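PDB 5XSW: chitinase from Thermococcus chitonophagus, which probably cleaves chitin as an endochitinase, its crystallised part pairing a beta domain with a mainly helical domain that holds a bound glycan. Local coordinates for residues D11-E16 / N94-N99; T301-L306 / R338-I343; T329-F334 / F366-F371. All coordinates share one frame; numbering follows the deposited sequence.

Contact 1 of 3, residues D11-E16 / N94-N99; sequences DKITVE and NPYPHN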
loop_
_atom_site.group_PDB
_atom_site.type_symbol
_atom_site.label_atom_id
_atom_site.label_comp_id
_atom_site.label_asym_id
_atom_site.label_seq_id
_atom_site.Cartn_x
_atom_site.Cartn_y
_atom_site.Cartn_z
ATOM N N ASP A 11 24.276 -8.112 -47.016
ATOM C CA ASP A 11 24.325 -8.981 -45.856
ATOM C C ASP A 11 23.491 -8.397 -44.676
ATOM O O ASP A 11 23.564 -8.887 -43.548
ATOM C CB ASP A 11 25.782 -9.213 -45.437
ATOM C CG ASP A 11 26.469 -7.941 -44.934
ATOM O OD1 ASP A 11 26.036 -6.813 -45.276
ATOM O OD2 ASP A 11 27.469 -8.080 -44.192
ATOM N N LYS A 12 22.703 -7.363 -44.955
ATOM C CA LYS A 12 21.881 -6.715 -43.921
ATOM C C LYS A 12 20.406 -7.171 -43.886
ATOM O O LYS A 12 19.611 -6.971 -44.834
ATOM C CB LYS A 12 21.974 -5.198 -44.087
ATOM C CG LYS A 12 21.184 -4.385 -43.057
ATOM C CD LYS A 12 21.641 -2.924 -43.085
ATOM C CE LYS A 12 20.556 -1.962 -42.645
ATOM N NZ LYS A 12 21.037 -0.546 -42.707
ATOM N N ILE A 13 20.044 -7.802 -42.768
ATOM C CA ILE A 13 18.678 -8.268 -42.529
ATOM C C ILE A 13 17.950 -7.304 -41.598
ATOM O O ILE A 13 18.433 -7.024 -40.504
ATOM C CB ILE A 13 18.644 -9.621 -41.868
ATOM C CG1 ILE A 13 19.308 -10.665 -42.757
ATOM C CG2 ILE A 13 17.206 -10.024 -41.521
ATOM C CD1 ILE A 13 19.710 -11.884 -42.009
ATOM N N THR A 14 16.814 -6.795 -42.047
ATOM C CA THR A 14 16.036 -5.859 -41.241
ATOM C C THR A 14 14.659 -6.460 -40.888
ATOM O O THR A 14 13.861 -6.819 -41.770
ATOM C CB THR A 14 15.881 -4.511 -41.959
ATOM O OG1 THR A 14 17.170 -3.884 -42.026
ATOM C CG2 THR A 14 14.945 -3.592 -41.159
ATOM N N VAL A 15 14.405 -6.567 -39.580
ATOM C CA VAL A 15 13.171 -7.155 -39.059
ATOM C C VAL A 15 12.378 -6.111 -38.222
ATOM O O VAL A 15 12.964 -5.359 -37.453
ATOM C CB VAL A 15 13.489 -8.390 -38.185
ATOM C CG1 VAL A 15 12.241 -8.890 -37.448
ATOM C CG2 VAL A 15 14.091 -9.509 -39.010
ATOM N N GLU A 16 11.057 -6.075 -38.401
ATOM C CA GLU A 16 10.189 -5.292 -37.543
ATOM C C GLU A 16 9.415 -6.203 -36.605
ATOM O O GLU A 16 8.696 -7.123 -37.034
ATOM C CB GLU A 16 9.227 -4.463 -38.351
ATOM C CG GLU A 16 8.306 -3.642 -37.472
ATOM C CD GLU A 16 7.643 -2.512 -38.221
ATOM O OE1 GLU A 16 7.542 -1.390 -37.661
ATOM O OE2 GLU A 16 7.208 -2.758 -39.367
ATOM N N ASN A 94 21.845 -19.849 -38.883
ATOM C CA ASN A 94 20.451 -19.521 -38.487
ATOM C C ASN A 94 20.400 -18.050 -38.192
ATOM O O ASN A 94 20.292 -17.659 -37.037
ATOM C CB ASN A 94 20.057 -20.350 -37.267
ATOM C CG ASN A 94 18.546 -20.625 -37.171
ATOM O OD1 ASN A 94 17.679 -20.011 -37.849
ATOM N ND2 ASN A 94 18.245 -21.577 -36.348
ATOM N N PRO A 95 20.585 -17.232 -39.225
ATOM C CA PRO A 95 20.824 -15.798 -39.045
ATOM C C PRO A 95 19.534 -14.966 -38.846
ATOM O O PRO A 95 19.584 -13.922 -38.205
ATOM C CB PRO A 95 21.495 -15.408 -40.358
ATOM C CG PRO A 95 20.838 -16.350 -41.362
ATOM C CD PRO A 95 20.738 -17.645 -40.634
ATOM N N TYR A 96 18.422 -15.380 -39.445
ATOM C CA TYR A 96 17.151 -14.655 -39.251
ATOM C C TYR A 96 16.635 -14.763 -37.783
ATOM O O TYR A 96 16.568 -15.866 -37.224
ATOM C CB TYR A 96 16.073 -15.165 -40.208
ATOM C CG TYR A 96 16.500 -15.116 -41.656
ATOM C CD1 TYR A 96 16.572 -13.915 -42.332
ATOM C CD2 TYR A 96 16.850 -16.282 -42.341
ATOM C CE1 TYR A 96 16.981 -13.856 -43.661
ATOM C CE2 TYR A 96 17.247 -16.235 -43.674
ATOM C CZ TYR A 96 17.318 -15.022 -44.325
ATOM O OH TYR A 96 17.717 -14.952 -45.638
ATOM N N PRO A 97 16.291 -13.616 -37.173
ATOM C CA PRO A 97 15.706 -13.582 -35.806
ATOM C C PRO A 97 14.581 -14.591 -35.682
ATOM O O PRO A 97 13.639 -14.538 -36.457
ATOM C CB PRO A 97 15.177 -12.140 -35.690
ATOM C CG PRO A 97 16.184 -11.332 -36.511
ATOM C CD PRO A 97 16.509 -12.258 -37.715
ATOM N N HIS A 98 14.702 -15.537 -34.761
ATOM C CA HIS A 98 13.687 -16.581 -34.641
ATOM C C HIS A 98 13.505 -16.953 -33.161
ATOM O O HIS A 98 14.295 -16.545 -32.297
ATOM C CB HIS A 98 14.083 -17.856 -35.447
ATOM C CG HIS A 98 15.416 -18.395 -35.050
ATOM N ND1 HIS A 98 16.595 -17.840 -35.501
ATOM C CD2 HIS A 98 15.766 -19.433 -34.250
ATOM C CE1 HIS A 98 17.620 -18.489 -34.966
ATOM N NE2 HIS A 98 17.143 -19.468 -34.214
ATOM N N ASN A 99 12.509 -17.794 -32.900
ATOM C CA ASN A 99 12.189 -18.205 -31.547
ATOM C C ASN A 99 12.014 -16.983 -30.594
ATOM O O ASN A 99 12.629 -16.916 -29.528
ATOM C CB ASN A 99 13.261 -19.112 -30.987
ATOM C CG ASN A 99 12.763 -19.882 -29.800
ATOM O OD1 ASN A 99 11.535 -20.105 -29.646
ATOM N ND2 ASN A 99 13.681 -20.272 -28.929
#
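The Tyr96 ring has Pro95 CG lying over one face, set toward the rim, and it meets Ile13 obliquely, with Ile13 CD1 3.8 Å from Tyr96 CE1. His98 carries Asn94 OD1 above one face of its ring, and in the ring plane ND1 donates to Tyr96 O over 2.6 Å, at an almost straight 172°. That bond ties the loop back on itself and fixes the turn of the imidazole. On the facing strand, Ile13 CG1 is anti to its carbonyl carbon (chi1 -61°) and the chain runs on extended, which carries CD1 to the phenol ring; the isoleucine side chain stands roughly perpendicular to the tyrosine's. Both segments belong to the N-terminal beta domain, and the contact bridges its two antiparallel sheets in the manner of a beta sandwich: strand 12-21 lies in one, while residues 94-97 lead into strand 98-104 of the other. Further along, Val15 and Pro97 lie alongside one another, pointing opposite ways, with Val15 CG2 3.7 Å from Pro97 CG. Pro97 also reaches Ile13, whose CG2 is 4.5 Å from Pro97 CD, and it touches Ile88 and Phe40, one from each sheet. At the polar end of Tyr96, the hydroxyl hydrogen-bonds to Glu8 and Lys90, while Pro95 O is hydrogen-bonded to Thr42 OG1.

Contact 2 of 3, residues T301-L306 / R338-I343; sequences TMEREL and RGVGAI. With NAG (2-acetamido-2-deoxy-beta-D-glucopyranose), chain D; PO4 (phosphate ion), chain E.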
loop_
_atom_site.group_PDB
_atom_site.type_symbol
_atom_site.label_atom_id
_atom_site.label_comp_id
_atom_site.label_asym_id
_atom_site.label_seq_id
_atom_site.Cartn_x
_atom_site.Cartn_y
_atom_site.Cartn_z
ATOM N N THR A 301 0.077 -14.690 -1.482
ATOM C CA THR A 301 0.355 -15.105 -2.838
ATOM C C THR A 301 1.251 -14.075 -3.501
ATOM O O THR A 301 2.162 -14.420 -4.223
ATOM C CB THR A 301 -0.941 -15.273 -3.642
ATOM O OG1 THR A 301 -1.658 -16.398 -3.139
ATOM C CG2 THR A 301 -0.646 -15.474 -5.114
ATOM N N MET A 302 1.001 -12.807 -3.211
ATOM C CA MET A 302 1.771 -11.731 -3.788
ATOM C C MET A 302 3.240 -11.872 -3.408
ATOM O O MET A 302 4.100 -11.670 -4.234
ATOM C CB MET A 302 1.242 -10.380 -3.313
ATOM C CG MET A 302 2.103 -9.194 -3.711
ATOM S SD MET A 302 3.454 -8.861 -2.568
ATOM C CE MET A 302 2.579 -8.054 -1.235
ATOM N N GLU A 303 3.520 -12.232 -2.166
ATOM C CA GLU A 303 4.903 -12.380 -1.754
ATOM C C GLU A 303 5.584 -13.476 -2.568
ATOM O O GLU A 303 6.672 -13.284 -3.083
ATOM C CB GLU A 303 4.983 -12.757 -0.281
ATOM C CG GLU A 303 4.308 -11.804 0.683
ATOM C CD GLU A 303 4.304 -12.343 2.094
ATOM O OE1 GLU A 303 5.300 -12.966 2.478
ATOM O OE2 GLU A 303 3.310 -12.163 2.805
ATOM N N ARG A 304 4.903 -14.605 -2.709
ATOM C CA ARG A 304 5.441 -15.745 -3.425
ATOM C C ARG A 304 5.659 -15.426 -4.889
ATOM O O ARG A 304 6.696 -15.740 -5.436
ATOM C CB ARG A 304 4.511 -16.946 -3.280
ATOM C CG ARG A 304 5.099 -18.263 -3.750
ATOM C CD ARG A 304 4.394 -19.431 -3.096
ATOM N NE ARG A 304 4.827 -20.734 -3.581
ATOM C CZ ARG A 304 4.268 -21.381 -4.592
ATOM N NH1 ARG A 304 3.261 -20.845 -5.257
ATOM N NH2 ARG A 304 4.724 -22.567 -4.945
ATOM N N GLU A 305 4.680 -14.766 -5.495
ATOM C CA GLU A 305 4.768 -14.322 -6.884
ATOM C C GLU A 305 5.906 -13.339 -7.085
ATOM O O GLU A 305 6.602 -13.368 -8.134
ATOM C CB GLU A 305 3.452 -13.691 -7.387
ATOM C CG GLU A 305 2.227 -14.706 -7.560
ATOM C CD GLU A 305 2.151 -15.375 -8.962
ATOM O OE1 GLU A 305 3.018 -15.058 -9.808
ATOM O OE2 GLU A 305 1.171 -16.150 -9.239
ATOM N N LEU A 306 6.113 -12.449 -6.115
ATOM C CA LEU A 306 7.181 -11.452 -6.244
ATOM C C LEU A 306 8.572 -12.163 -6.210
ATOM O O LEU A 306 9.496 -11.811 -6.977
ATOM C CB LEU A 306 7.119 -10.423 -5.092
ATOM C CG LEU A 306 8.230 -9.395 -5.054
ATOM C CD1 LEU A 306 8.201 -8.470 -6.258
ATOM C CD2 LEU A 306 8.058 -8.583 -3.733
ATOM N N ARG A 338 6.717 -8.674 8.412
ATOM C CA ARG A 338 7.738 -7.600 8.354
ATOM C C ARG A 338 7.867 -6.955 6.977
ATOM O O ARG A 338 8.573 -5.978 6.828
ATOM C CB ARG A 338 9.090 -8.154 8.800
ATOM C CG ARG A 338 9.178 -8.600 10.257
ATOM C CD ARG A 338 8.856 -7.563 11.349
ATOM N NE ARG A 338 9.468 -6.254 11.136
ATOM C CZ ARG A 338 10.714 -5.915 11.446
ATOM N NH1 ARG A 338 11.538 -6.797 11.997
ATOM N NH2 ARG A 338 11.122 -4.660 11.231
ATOM N N GLY A 339 7.191 -7.503 5.968
ATOM C CA GLY A 339 7.106 -6.916 4.639
ATOM C C GLY A 339 8.106 -7.554 3.649
ATOM O O GLY A 339 9.093 -8.188 4.047
ATOM N N VAL A 340 7.895 -7.366 2.367
ATOM C CA VAL A 340 8.814 -7.972 1.376
ATOM C C VAL A 340 10.172 -7.271 1.324
ATOM O O VAL A 340 11.170 -7.861 0.838
ATOM C CB VAL A 340 8.179 -7.991 -0.044
ATOM C CG1 VAL A 340 6.910 -8.830 -0.055
ATOM C CG2 VAL A 340 7.880 -6.554 -0.550
ATOM N N GLY A 341 10.235 -6.011 1.798
ATOM C CA GLY A 341 11.533 -5.314 1.927
ATOM C C GLY A 341 12.411 -6.072 2.916
ATOM O O GLY A 341 13.616 -6.304 2.701
ATOM N N ALA A 342 11.796 -6.517 4.004
ATOM C CA ALA A 342 12.535 -7.248 5.053
ATOM C C ALA A 342 13.003 -8.619 4.548
ATOM O O ALA A 342 14.107 -9.040 4.877
ATOM C CB ALA A 342 11.687 -7.440 6.304
ATOM N N ILE A 343 12.186 -9.290 3.738
ATOM C CA ILE A 343 12.687 -10.546 3.067
ATOM C C ILE A 343 13.920 -10.237 2.204
ATOM O O ILE A 343 14.953 -10.912 2.271
ATOM C CB ILE A 343 11.619 -11.195 2.140
ATOM C CG1 ILE A 343 10.458 -11.801 2.963
ATOM C CG2 ILE A 343 12.298 -12.338 1.251
ATOM C CD1 ILE A 343 9.287 -12.321 1.975
HETATM C C1 NAG D . 13.095 -1.209 14.258
HETATM C C2 NAG D . 12.843 -1.794 12.883
HETATM C C3 NAG D . 11.659 -1.129 12.254
HETATM C C4 NAG D . 10.448 -1.168 13.112
HETATM C C5 NAG D . 10.742 -0.555 14.431
HETATM C C6 NAG D . 9.489 -0.695 15.342
HETATM C C7 NAG D . 14.680 -2.550 11.368
HETATM C C8 NAG D . 15.925 -2.218 10.520
HETATM N N2 NAG D . 14.026 -1.514 12.093
HETATM O O3 NAG D . 11.372 -1.702 10.973
HETATM O O4 NAG D . 9.399 -0.321 12.512
HETATM O O5 NAG D . 11.858 -1.264 15.069
HETATM O O6 NAG D . 9.892 -0.156 16.579
HETATM O O7 NAG D . 14.187 -3.666 11.364
HETATM P P PO4 E . 4.481 -5.063 1.633
HETATM O O1 PO4 E . 3.258 -4.663 2.372
HETATM O O2 PO4 E . 4.251 -5.555 0.230
HETATM O O3 PO4 E . 5.376 -3.852 1.639
HETATM O O4 PO4 E . 5.206 -6.210 2.199
#
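Leu306 and Val340 meet at the centre of this contact, with Leu306 CD2 3.7 Å from Val340 CB and nearly as close to both valine methyls. Glu303 adds its aliphatic part, CG lying 4.0 Å from Val340 CG1, and then runs on extended so that OE1 comes up to Ile343 CD1, the two side chains roughly perpendicular. Met302 bends at chi2 (-85°), which brings SD within 4.3 Å of Val340 CG1, and a second bend at chi3 turns its methyl toward a phosphate ion. That phosphate, probably from the crystallisation liquor, sits at the start of helix 340-346, where Val340 N donates to its O4 over 2.9 Å. Gln259 and Asn256, with Ser254 and Gly255 of the second subunit, complete its grip. Gly339 is the N-cap here; its backbone angles would jam a side chain against the preceding carbonyl oxygen. One residue earlier, Arg338 NH2 donates to O7 of a sugar 3.2 Å away (164°), with the sugar's O3 3.0 Å from NH2, in the guanidinium plane; Glu213 and Gln251 of the second subunit also hold this sugar. An alanine here would probably leave the acetyl oxygen without this donor and remove a link between this chain and the second subunit's glycan. Around the contact, Glu303 of helix 288-311 leans on Ile332 and Tyr336 of helix 327-338, while helix 475-482 packs on Leu306 and Val340.

Contact 3 of 3, residues T329-F334 / F366-F371; sequences TEIIDF and FNMEGF. With NAG (2-acetamido-2-deoxy-beta-D-glucopyranose), chain C.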
loop_
_atom_site.group_PDB
_atom_site.type_symbol
_atom_site.label_atom_id
_atom_site.label_comp_id
_atom_site.label_asym_id
_atom_site.label_seq_id
_atom_site.Cartn_x
_atom_site.Cartn_y
_atom_site.Cartn_z
ATOM N N THR A 329 7.681 -21.586 4.007
ATOM C CA THR A 329 6.601 -21.100 4.899
ATOM C C THR A 329 7.156 -20.046 5.873
ATOM O O THR A 329 6.498 -19.048 6.166
ATOM C CB THR A 329 5.927 -22.282 5.664
ATOM O OG1 THR A 329 5.311 -23.154 4.682
ATOM C CG2 THR A 329 4.836 -21.739 6.613
ATOM N N GLU A 330 8.347 -20.273 6.407
ATOM C CA GLU A 330 8.975 -19.289 7.272
ATOM C C GLU A 330 9.229 -17.929 6.552
ATOM O O GLU A 330 8.956 -16.865 7.123
ATOM C CB GLU A 330 10.346 -19.835 7.791
ATOM C CG GLU A 330 10.126 -20.987 8.792
ATOM C CD GLU A 330 11.418 -21.759 9.015
ATOM O OE1 GLU A 330 12.475 -21.116 9.075
ATOM O OE2 GLU A 330 11.371 -22.982 9.114
ATOM N N ILE A 331 9.749 -17.985 5.333
ATOM C CA ILE A 331 10.045 -16.796 4.518
ATOM C C ILE A 331 8.742 -16.044 4.226
ATOM O O ILE A 331 8.627 -14.817 4.405
ATOM C CB ILE A 331 10.709 -17.177 3.220
ATOM C CG1 ILE A 331 12.126 -17.712 3.509
ATOM C CG2 ILE A 331 10.811 -15.961 2.264
ATOM C CD1 ILE A 331 12.832 -18.314 2.300
ATOM N N ILE A 332 7.752 -16.784 3.775
ATOM C CA ILE A 332 6.478 -16.159 3.431
ATOM C C ILE A 332 5.801 -15.557 4.701
ATOM O O ILE A 332 5.291 -14.441 4.636
ATOM C CB ILE A 332 5.501 -17.167 2.744
ATOM C CG1 ILE A 332 5.976 -17.596 1.343
ATOM C CG2 ILE A 332 4.071 -16.579 2.588
ATOM C CD1 ILE A 332 6.368 -16.453 0.399
ATOM N N ASP A 333 5.777 -16.285 5.817
ATOM C CA ASP A 333 5.206 -15.722 7.037
ATOM C C ASP A 333 6.018 -14.502 7.535
ATOM O O ASP A 333 5.467 -13.513 7.988
ATOM C CB ASP A 333 5.173 -16.734 8.159
ATOM C CG ASP A 333 4.489 -16.189 9.369
ATOM O OD1 ASP A 333 3.261 -16.014 9.282
ATOM O OD2 ASP A 333 5.148 -15.831 10.386
ATOM N N PHE A 334 7.337 -14.600 7.502
ATOM C CA PHE A 334 8.147 -13.436 7.891
ATOM C C PHE A 334 7.819 -12.187 7.042
ATOM O O PHE A 334 7.678 -11.090 7.567
ATOM C CB PHE A 334 9.659 -13.799 7.804
ATOM C CG PHE A 334 10.587 -12.642 8.124
ATOM C CD1 PHE A 334 10.745 -12.206 9.444
ATOM C CD2 PHE A 334 11.248 -12.002 7.114
ATOM C CE1 PHE A 334 11.612 -11.141 9.737
ATOM C CE2 PHE A 334 12.138 -10.970 7.377
ATOM C CZ PHE A 334 12.317 -10.523 8.694
ATOM N N PHE A 366 18.675 -16.770 10.524
ATOM C CA PHE A 366 18.553 -15.476 9.883
ATOM C C PHE A 366 17.839 -14.432 10.723
ATOM O O PHE A 366 17.572 -13.340 10.254
ATOM C CB PHE A 366 17.876 -15.630 8.529
ATOM C CG PHE A 366 18.800 -16.094 7.448
ATOM C CD1 PHE A 366 19.165 -17.420 7.355
ATOM C CD2 PHE A 366 19.319 -15.202 6.542
ATOM C CE1 PHE A 366 20.021 -17.844 6.365
ATOM C CE2 PHE A 366 20.175 -15.618 5.549
ATOM C CZ PHE A 366 20.530 -16.944 5.464
ATOM N N ASN A 367 17.515 -14.778 11.957
ATOM C CA ASN A 367 16.793 -13.861 12.822
ATOM C C ASN A 367 15.506 -13.339 12.184
ATOM O O ASN A 367 15.268 -12.148 12.143
ATOM C CB ASN A 367 17.706 -12.727 13.267
ATOM C CG ASN A 367 18.911 -13.234 14.025
ATOM O OD1 ASN A 367 18.786 -13.761 15.126
ATOM N ND2 ASN A 367 20.082 -13.105 13.428
ATOM N N MET A 368 14.711 -14.260 11.660
ATOM C CA MET A 368 13.450 -13.955 10.992
ATOM C C MET A 368 12.263 -14.327 11.866
ATOM O O MET A 368 11.297 -14.909 11.411
ATOM C CB MET A 368 13.326 -14.661 9.648
ATOM C CG MET A 368 14.581 -14.737 8.836
ATOM S SD MET A 368 14.340 -15.990 7.584
ATOM C CE MET A 368 12.723 -15.583 6.979
ATOM N N GLU A 369 12.367 -14.030 13.144
ATOM C CA GLU A 369 11.273 -14.293 14.047
ATOM C C GLU A 369 10.019 -13.497 13.696
ATOM O O GLU A 369 8.908 -13.961 13.895
ATOM C CB GLU A 369 11.680 -14.038 15.489
ATOM C CG GLU A 369 10.695 -14.636 16.464
ATOM C CD GLU A 369 11.324 -15.036 17.773
ATOM O OE1 GLU A 369 12.483 -14.663 18.007
ATOM O OE2 GLU A 369 10.647 -15.713 18.561
ATOM N N GLY A 370 10.209 -12.278 13.216
ATOM C CA GLY A 370 9.145 -11.285 13.214
ATOM C C GLY A 370 8.792 -10.746 14.608
ATOM O O GLY A 370 9.370 -11.157 15.592
ATOM N N PHE A 371 7.806 -9.861 14.712
ATOM C CA PHE A 371 7.386 -9.386 16.049
ATOM C C PHE A 371 6.544 -10.389 16.811
ATOM O O PHE A 371 5.683 -11.032 16.215
ATOM C CB PHE A 371 6.584 -8.079 15.923
ATOM C CG PHE A 371 7.421 -6.900 15.443
ATOM C CD1 PHE A 371 8.523 -6.486 16.173
ATOM C CD2 PHE A 371 7.117 -6.240 14.268
ATOM C CE1 PHE A 371 9.315 -5.416 15.742
ATOM C CE2 PHE A 371 7.899 -5.173 13.829
ATOM C CZ PHE A 371 8.996 -4.768 14.575
HETATM C C1 NAG C . -0.594 -8.865 17.254
HETATM C C2 NAG C . -1.173 -7.678 16.583
HETATM C C3 NAG C . -0.812 -7.646 15.107
HETATM C C4 NAG C . 0.662 -7.791 14.869
HETATM C C5 NAG C . 1.129 -9.020 15.537
HETATM C C6 NAG C . 2.620 -9.118 15.361
HETATM C C7 NAG C . -3.368 -6.618 17.272
HETATM C C8 NAG C . -4.913 -6.725 17.372
HETATM N N2 NAG C . -2.641 -7.706 16.751
HETATM O O3 NAG C . -1.264 -6.437 14.461
HETATM O O4 NAG C . 0.933 -8.020 13.470
HETATM O O5 NAG C . 0.849 -8.978 16.980
HETATM O O6 NAG C . 2.948 -10.258 16.147
HETATM O O7 NAG C . -2.733 -5.611 17.604
#
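A CH-pi and Met-aromatic contact joins Phe334, on helix 327-338, to Met368, in the loop between helices 362-365 and 374-386. The loop runs on to Phe371, part of the glycan pocket. Met368 CB lies over one face of the Phe334 ring, 3.8 Å from the ring centroid and 21° off its normal, displaced toward the rim. Met368 SD stands above the same ring at 5.3 Å from the centroid, so the sulfur is a looser partner than the methylene. The methionine chain bends back at its last torsion (chi3 46°), tucking CE against the base of the phenylalanine, 3.6 Å from Phe334 CB. The same methyl reaches the helix backbone one turn earlier, 3.8 Å from Ile331 CA, and meets Ile331 CG1 obliquely. Loop backbone also meets the ring at CD1: Met368 O is 3.4 Å from Phe334 CD1, and Gly370 N lies at the ring edge, near its plane. Positive phi favours glycine at Gly370, and from there the chain passes to Phe371, whose carbonyl oxygen accepts a bond of 2.8 Å from O6 of the bound sugar. Phe371 N is hydrogen-bonded to Asn337 OD1, and the ring of Phe371 stacks on Phe371 of the second subunit. Asp333, through the hydrogen bond of its OD2 to His374 ND1, links the helix to the beginning of helix 374-386. Helix 340-346 packs on Phe334 through Ala342 and Leu346 and on Met368 through Leu346, while Ile331 and Ile332 rest on Leu307 of helix 288-311.

Overall arrangement
Contact 1 lies apart in the N-terminal beta domain, its centre about 40 Å from that of contact 2 and about 49 Å from that of contact 3, and both its segments come first in the chain. Contacts 2 and 3 belong to the helical domain, with centres about 11 Å apart and segments that alternate: 301-306, 329-334, 338-343, 366-371. Helices 327-338 and 340-346 follow one another, and the two contacts touch, with Ala342 CB 3.7 Å from Phe334 CE2 and Arg338 NE 3.3 Å from Phe371 CE2. These interlocked helices and the loop 366-371 thus reach the glycan pocket and the subunit interface together, whereas contact 1 joins two sheets far from the bound sugars.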